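Local atomic coordinates of putative exonuclease (Eubacterium rectale, PDB entry 3L0A), a protein that binds zinc and is probably a hydrolase, perhaps an exonuclease, of the PDDEXK-like nuclease clan. Residues C246-H249 with N250-L253. Residues are numbered along the deposited sequence; the frame is centred on the assembly and turned at random.
Sequences CCRH and NRVL. With ZN (zinc ion), chain B.
Cys246 meets Asn250 at the C-terminal turn of helix 245-250, where one carbonyl oxygen takes two bonds from the same residue. The backbone N of Asn250 closes the helical turn on Cys246 O at 3.1 Å. Asn250 ND2 folds back to Cys246 O at 2.8 Å, nearly straight (N-H...O 169°), from the other face of the carbonyl and well above that plane, while the oxygen lies close to the plane of the donating amide. CG of Asn250 stands anti to its carbonyl carbon (chi1 -75°), which turns the amide back along the helix. SG of Cys246 packs 3.7 Å from Asn250 ND2. With an alanine at Asn250 the ND2 bond to Cys246 O would probably be lost, leaving that oxygen the backbone bond from residue 250, and a gap is likely to open beside Cys246 SG. The next residue, Cys247, points away from the 250-253 segment and binds the zinc ion through SG at 2.5 Å; Cys36, Cys241 and Cys244 complete this four-cysteine site. From Arg248, the carbonyl oxygen receives a weak bond from Arg251 N at 3.4 Å as the chain leaves the helix. CA of Arg248 lies over one face of the Arg251 guanidinium, and Arg248 CG is 4.0 Å from Arg251 NH2. The two guanidinium planes are almost perpendicular, and their charges are met separately: Arg248 pairs with Asp245, Arg251 with Glu242 and with Asp203 of the second subunit. At His249 the ring presents its edge to Asn250 ND2, 4.0 Å from CD2 of His249. Cys246 and Asn250 face helix 37-45, both touching Phe38, whereas Arg100 of the second subunit bonds to the carbonyl oxygens of Arg248 and Arg251, so the end of helix 245-250 and the start of the loop that leads on to strand 257-258 lie at a subunit interface.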
ATOM      1  N   CYS A 246      13.788  -3.369  18.650  1.00 23.31           N
ATOM      2  CA  CYS A 246      14.654  -3.516  19.854  1.00 23.46           C
ATOM      3  C   CYS A 246      13.827  -3.380  21.117  1.00 22.70           C
ATOM      4  O   CYS A 246      13.869  -4.231  21.989  1.00 21.71           O
ATOM      5  CB  CYS A 246      15.799  -2.472  19.871  1.00 23.74           C
ATOM      6  SG  CYS A 246      16.902  -2.544  21.290  1.00 26.08           S
ATOM      7  N   CYS A 247      13.049  -2.304  21.178  1.00 21.95           N
ATOM      8  CA  CYS A 247      12.122  -2.101  22.285  1.00 21.49           C
ATOM      9  C   CYS A 247      11.207  -3.302  22.499  1.00 20.61           C
ATOM     10  O   CYS A 247      10.994  -3.731  23.625  1.00 19.43           O
ATOM     11  CB  CYS A 247      11.306  -0.823  22.076  1.00 21.82           C
ATOM     12  SG  CYS A 247      12.076   0.656  22.768  1.00 23.30           S
ATOM     13  N   ARG A 248      10.686  -3.858  21.415  1.00 19.81           N
ATOM     14  CA  ARG A 248       9.719  -4.939  21.515  1.00 19.33           C
ATOM     15  C   ARG A 248      10.362  -6.247  21.949  1.00 18.95           C
ATOM     16  O   ARG A 248       9.782  -6.995  22.734  1.00 17.76           O
ATOM     17  CB  ARG A 248       8.962  -5.132  20.195  1.00 20.20           C
ATOM     18  CG  ARG A 248       8.095  -3.918  19.774  1.00 21.17           C
ATOM     19  CD  ARG A 248       7.078  -4.260  18.718  1.00 19.75           C
ATOM     20  NE  ARG A 248       7.654  -4.114  17.397  1.00 17.89           N
ATOM     21  CZ  ARG A 248       7.766  -2.971  16.748  1.00 20.90           C
ATOM     22  NH1 ARG A 248       7.330  -1.831  17.252  1.00 23.59           N
ATOM     23  NH2 ARG A 248       8.332  -2.968  15.569  1.00 23.11           N
ATOM     24  N   HIS A 249      11.540  -6.532  21.414  1.00 19.88           N
ATOM     25  CA  HIS A 249      12.330  -7.699  21.834  1.00 20.74           C
ATOM     26  C   HIS A 249      12.638  -7.688  23.311  1.00 19.93           C
ATOM     27  O   HIS A 249      12.633  -8.713  23.958  1.00 19.24           O
ATOM     28  CB  HIS A 249      13.664  -7.749  21.089  1.00 21.61           C
ATOM     29  CG  HIS A 249      14.489  -8.944  21.443  1.00 25.48           C
ATOM     30  ND1 HIS A 249      14.338 -10.161  20.814  1.00 30.02           N
ATOM     31  CD2 HIS A 249      15.446  -9.122  22.387  1.00 30.14           C
ATOM     32  CE1 HIS A 249      15.193 -11.027  21.331  1.00 33.32           C
ATOM     33  NE2 HIS A 249      15.869 -10.427  22.296  1.00 31.85           N
ATOM     34  N   ASN A 250      12.925  -6.501  23.830  1.00 19.36           N
ATOM     35  CA  ASN A 250      13.332  -6.336  25.226  1.00 18.52           C
ATOM     36  C   ASN A 250      12.220  -6.088  26.253  1.00 18.02           C
ATOM     37  O   ASN A 250      12.501  -5.985  27.428  1.00 16.06           O
ATOM     38  CB  ASN A 250      14.362  -5.204  25.275  1.00 18.28           C
ATOM     39  CG  ASN A 250      15.701  -5.632  24.743  1.00 18.37           C
ATOM     40  OD1 ASN A 250      16.489  -6.212  25.476  1.00 17.24           O
ATOM     41  ND2 ASN A 250      15.982  -5.337  23.470  1.00 17.94           N
ATOM     42  N   ARG A 251      10.956  -5.999  25.821  1.00 17.76           N
ATOM     43  CA  ARG A 251       9.883  -5.671  26.738  1.00 18.15           C
ATOM     44  C   ARG A 251       9.580  -6.830  27.636  1.00 18.24           C
ATOM     45  O   ARG A 251       9.577  -7.963  27.180  1.00 19.23           O
ATOM     46  CB  ARG A 251       8.613  -5.273  25.981  1.00 19.00           C
ATOM     47  CG  ARG A 251       7.478  -4.840  26.889  1.00 19.21           C
ATOM     48  CD  ARG A 251       6.314  -4.261  26.121  1.00 19.82           C
ATOM     49  NE  ARG A 251       6.763  -3.342  25.079  1.00 18.64           N
ATOM     50  CZ  ARG A 251       6.101  -3.091  23.955  1.00 19.37           C
ATOM     51  NH1 ARG A 251       4.944  -3.674  23.721  1.00 20.63           N
ATOM     52  NH2 ARG A 251       6.605  -2.255  23.059  1.00 20.08           N
ATOM     53  N   VAL A 252       9.300  -6.532  28.909  1.00 18.68           N
ATOM     54  CA  VAL A 252       8.959  -7.514  29.918  1.00 17.54           C
ATOM     55  C   VAL A 252       7.760  -6.934  30.593  1.00 18.47           C
ATOM     56  O   VAL A 252       7.868  -5.951  31.325  1.00 18.81           O
ATOM     57  CB  VAL A 252      10.094  -7.710  30.944  1.00 18.12           C
ATOM     58  CG1 VAL A 252       9.697  -8.719  32.019  1.00 14.81           C
ATOM     59  CG2 VAL A 252      11.401  -8.158  30.256  1.00 17.56           C
ATOM     60  N   LEU A 253       6.597  -7.519  30.343  1.00 18.73           N
ATOM     61  CA  LEU A 253       5.347  -6.978  30.857  1.00 18.52           C
ATOM     62  C   LEU A 253       5.153  -7.212  32.365  1.00 18.95           C
ATOM     63  O   LEU A 253       5.465  -8.287  32.888  1.00 18.54           O
ATOM     64  CB  LEU A 253       4.168  -7.611  30.136  1.00 17.89           C
ATOM     65  CG  LEU A 253       4.094  -7.466  28.620  1.00 17.28           C
ATOM     66  CD1 LEU A 253       2.871  -8.293  28.236  1.00 18.14           C
ATOM     67  CD2 LEU A 253       3.947  -6.014  28.183  1.00 12.20           C
TER
HETATM   68 ZN    ZN B 266      12.694   1.944  20.745  1.00 51.10          ZN